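Local coordinates for NADPH-ferredoxin reductase FprA (Mycobacterium tuberculosis, PDB 1LQT), which uses FAD to pass electrons between NADPH and ferredoxin and may supply electrons to P450 systems, at residues Val357-Arg362 against Gly369-Asp374. Residues are numbered along the deposited sequence; the frame is centred on the assembly and turned at random.
With FAD (flavin-adenine dinucleotide), chain H.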
loop_
_atom_site.group_PDB
_atom_site.type_symbol
_atom_site.label_atom_id
_atom_site.label_comp_id
_atom_site.label_asym_id
_atom_site.label_seq_id
_atom_site.Cartn_x
_atom_site.Cartn_y
_atom_site.Cartn_z
ATOM N N VAL A 357 -2.674 -13.440 5.799
ATOM C CA VAL A 357 -2.868 -12.308 6.679
ATOM C C VAL A 357 -2.791 -11.045 5.837
ATOM O O VAL A 357 -2.239 -11.041 4.749
ATOM C CB VAL A 357 -1.815 -12.235 7.827
ATOM C CG1 VAL A 357 -1.979 -13.447 8.766
ATOM C CG2 VAL A 357 -0.424 -12.167 7.252
ATOM N N GLY A 358 -3.304 -9.960 6.388
ATOM C CA GLY A 358 -3.131 -8.657 5.776
ATOM C C GLY A 358 -4.061 -8.420 4.611
ATOM O O GLY A 358 -5.115 -9.036 4.466
ATOM N N TRP A 359 -3.650 -7.494 3.761
ATOM C CA TRP A 359 -4.464 -7.101 2.620
ATOM C C TRP A 359 -4.780 -8.219 1.635
ATOM O O TRP A 359 -5.811 -8.149 0.994
ATOM C CB TRP A 359 -3.809 -5.899 1.935
ATOM C CG TRP A 359 -3.989 -4.624 2.697
ATOM C CD1 TRP A 359 -4.481 -4.472 3.948
ATOM C CD2 TRP A 359 -3.750 -3.315 2.197
ATOM N NE1 TRP A 359 -4.569 -3.140 4.268
ATOM C CE2 TRP A 359 -4.150 -2.409 3.191
ATOM C CE3 TRP A 359 -3.278 -2.809 0.978
ATOM C CZ2 TRP A 359 -4.102 -1.045 3.002
ATOM C CZ3 TRP A 359 -3.253 -1.422 0.796
ATOM C CH2 TRP A 359 -3.667 -0.579 1.807
ATOM N N ILE A 360 -3.931 -9.232 1.502
ATOM C CA ILE A 360 -4.270 -10.314 0.616
ATOM C C ILE A 360 -5.434 -11.165 1.169
ATOM O O ILE A 360 -6.114 -11.839 0.410
ATOM C CB ILE A 360 -3.027 -11.189 0.286
ATOM C CG1 ILE A 360 -3.296 -12.043 -0.975
ATOM C CG2 ILE A 360 -2.615 -12.075 1.450
ATOM C CD1 ILE A 360 -3.543 -11.272 -2.280
ATOM N N LYS A 361 -5.616 -11.138 2.480
ATOM C CA LYS A 361 -6.713 -11.818 3.184
ATOM C C LYS A 361 -7.988 -10.988 3.206
ATOM O O LYS A 361 -9.069 -11.526 2.929
ATOM C CB LYS A 361 -6.295 -12.121 4.637
ATOM C CG LYS A 361 -7.396 -12.715 5.577
ATOM C CD LYS A 361 -6.827 -12.800 7.028
ATOM C CE LYS A 361 -7.843 -13.285 8.061
ATOM N NZ LYS A 361 -7.247 -13.248 9.442
ATOM N N ARG A 362 -7.851 -9.719 3.591
ATOM C CA ARG A 362 -8.971 -8.839 3.940
ATOM C C ARG A 362 -9.351 -7.851 2.883
ATOM O O ARG A 362 -10.371 -7.188 3.019
ATOM C CB ARG A 362 -8.545 -7.958 5.126
ATOM C CG ARG A 362 -8.195 -8.643 6.360
ATOM C CD ARG A 362 -8.209 -7.721 7.527
ATOM N NE ARG A 362 -6.996 -6.905 7.479
ATOM C CZ ARG A 362 -6.969 -5.580 7.434
ATOM N NH1 ARG A 362 -8.097 -4.890 7.469
ATOM N NH2 ARG A 362 -5.816 -4.923 7.346
ATOM N N GLY A 369 -2.052 -0.635 11.813
ATOM C CA GLY A 369 -2.460 -1.354 13.005
ATOM C C GLY A 369 -3.597 -2.321 12.833
ATOM O O GLY A 369 -3.753 -3.221 13.639
ATOM N N THR A 370 -4.400 -2.160 11.791
ATOM C CA THR A 370 -5.511 -3.083 11.547
ATOM C C THR A 370 -4.994 -4.473 11.228
ATOM O O THR A 370 -5.715 -5.448 11.357
ATOM C CB THR A 370 -6.446 -2.633 10.406
ATOM O OG1 THR A 370 -5.761 -2.556 9.134
ATOM C CG2 THR A 370 -7.058 -1.269 10.693
ATOM N N ASN A 371 -3.732 -4.578 10.826
ATOM C CA ASN A 371 -3.155 -5.870 10.489
ATOM C C ASN A 371 -2.770 -6.702 11.703
ATOM O O ASN A 371 -2.507 -7.892 11.573
ATOM C CB ASN A 371 -1.961 -5.644 9.570
ATOM C CG ASN A 371 -2.372 -4.991 8.274
ATOM O OD1 ASN A 371 -3.015 -5.627 7.461
ATOM N ND2 ASN A 371 -2.056 -3.724 8.117
ATOM N N LYS A 372 -2.762 -6.093 12.877
ATOM C CA LYS A 372 -2.294 -6.794 14.059
ATOM C C LYS A 372 -3.295 -7.870 14.546
ATOM O O LYS A 372 -2.926 -9.018 14.676
ATOM C CB LYS A 372 -1.961 -5.799 15.160
ATOM C CG LYS A 372 -1.316 -6.439 16.385
ATOM C CD LYS A 372 -0.846 -5.418 17.378
ATOM C CE LYS A 372 -0.233 -6.078 18.599
ATOM N NZ LYS A 372 0.275 -5.034 19.521
ATOM N N LYS A 373 -4.544 -7.493 14.810
ATOM C CA LYS A 373 -5.519 -8.471 15.267
ATOM C C LYS A 373 -5.787 -9.499 14.193
ATOM O O LYS A 373 -5.974 -10.684 14.476
ATOM C CB LYS A 373 -6.826 -7.788 15.652
ATOM C CG LYS A 373 -7.824 -8.761 16.183
ATOM C CD LYS A 373 -9.114 -8.093 16.586
ATOM C CE LYS A 373 -10.290 -8.575 15.770
ATOM N NZ LYS A 373 -10.547 -10.033 15.988
ATOM N N ASP A 374 -5.774 -9.035 12.946
ATOM C CA ASP A 374 -5.927 -9.898 11.799
ATOM C C ASP A 374 -4.889 -11.020 11.823
ATOM O O ASP A 374 -5.215 -12.198 11.696
ATOM C CB ASP A 374 -5.843 -9.055 10.518
ATOM C CG ASP A 374 -6.093 -9.854 9.304
ATOM O OD1 ASP A 374 -7.066 -10.676 9.301
ATOM O OD2 ASP A 374 -5.368 -9.686 8.311
HETATM P PA FAD H . 2.262 -4.871 2.445
HETATM O O1A FAD H . 1.940 -4.502 1.054
HETATM O O2A FAD H . 2.687 -3.827 3.411
HETATM O O5B FAD H . 3.424 -5.971 2.428
HETATM C C5B FAD H . 3.397 -7.026 1.459
HETATM C C4B FAD H . 4.833 -7.510 1.307
HETATM O O4B FAD H . 4.787 -8.736 0.583
HETATM C C3B FAD H . 5.734 -6.555 0.515
HETATM O O3B FAD H . 6.967 -6.327 1.158
HETATM C C2B FAD H . 5.883 -7.260 -0.807
HETATM O O2B FAD H . 7.037 -6.938 -1.549
HETATM C C1B FAD H . 5.824 -8.732 -0.379
HETATM N N9A FAD H . 5.465 -9.664 -1.439
HETATM C C8A FAD H . 4.414 -9.539 -2.308
HETATM N N7A FAD H . 4.339 -10.562 -3.149
HETATM C C5A FAD H . 5.417 -11.365 -2.826
HETATM C C6A FAD H . 5.866 -12.570 -3.370
HETATM N N6A FAD H . 5.252 -13.217 -4.349
HETATM N N1A FAD H . 6.975 -13.123 -2.805
HETATM C C2A FAD H . 7.581 -12.497 -1.760
HETATM N N3A FAD H . 7.200 -11.347 -1.189
HETATM C C4A FAD H . 6.112 -10.820 -1.758
HETATM N N1 FAD H . -1.290 2.990 6.976
HETATM C C2 FAD H . -1.066 3.796 8.053
HETATM O O2 FAD H . -1.293 3.412 9.184
HETATM N N3 FAD H . -0.597 5.082 7.838
HETATM C C4 FAD H . -0.259 5.578 6.613
HETATM O O4 FAD H . 0.197 6.737 6.491
HETATM C C4X FAD H . -0.442 4.726 5.517
HETATM N N5 FAD H . -0.103 5.140 4.248
HETATM C C5X FAD H . -0.326 4.309 3.180
HETATM C C6 FAD H . -0.017 4.728 1.909
HETATM C C7 FAD H . -0.292 3.958 0.793
HETATM C C7M FAD H . 0.081 4.450 -0.579
HETATM C C8 FAD H . -0.874 2.699 0.984
HETATM C C8M FAD H . -1.218 1.828 -0.193
HETATM C C9 FAD H . -1.173 2.249 2.269
HETATM C C9A FAD H . -0.906 3.039 3.378
HETATM N N10 FAD H . -1.219 2.617 4.675
HETATM C C10 FAD H . -0.967 3.443 5.742
HETATM C "C1'" FAD H . -1.780 1.262 4.947
HETATM C "C2'" FAD H . -0.672 0.230 5.150
HETATM O "O2'" FAD H . 0.279 0.401 4.129
HETATM C "C3'" FAD H . -1.269 -1.189 5.092
HETATM O "O3'" FAD H . -2.212 -1.384 6.141
HETATM C "C4'" FAD H . -0.271 -2.328 5.301
HETATM O "O4'" FAD H . 1.003 -2.014 4.745
HETATM C "C5'" FAD H . -0.802 -3.624 4.688
HETATM O "O5'" FAD H . 0.105 -4.643 5.128
HETATM P P FAD H . 0.334 -6.026 4.384
HETATM O O1P FAD H . 1.328 -6.725 5.230
HETATM O O2P FAD H . -0.940 -6.740 4.069
HETATM O O3P FAD H . 0.951 -5.667 2.968
#
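D374 forms a salt-bridge network with K361 and R362, and its carboxylate also takes a hydrogen bond from the backbone N of G358; together these tie the short helix 359-362 to the N-terminal part of helix 370-391 beside the FAD of the Rossmann-type dinucleotide-binding fold. K361 NZ bonds D374 OD1 at 2.6 Å. With CG anti to the backbone N (chi1 174°) and the chain extended beyond it, the lysine reaches the aspartate from the opposite direction, its NZ above the carboxylate plane; T378 OG1 is a further partner of its ammonium. D374 OD2 accepts from G358 N at 2.8 Å, nearly in line with its C-O bond, and weakly from R362 NE at 3.3 Å.

R362 bends at chi3 (-76°), which carries its guanidinium past the aspartate to N371, where NH2 donates to OD1 at 2.9 Å. The oxygen lies in the guanidinium plane, whereas NH2 stands well above the plane of the amide. A weak bond links R362 NH2 to T370 OG1, a hydroxyl that also bonds V367 O.

With OD1 engaged by R362 NH2, N371 turns ND2 to the ribityl chain, bonding FAD O3' at 3.1 Å; I368 O takes a second bond from ND2, which should help fix the amide's rotation. G358, the N-cap of helix 359-362, brings its CA to 3.4 Å from FAD O2P. The W359 indole lays one face over FAD C5' and also touches the bound NADP derivative, while its own backbone N donates to FAD O2P at 2.8 Å with an N-H...O angle of 163°.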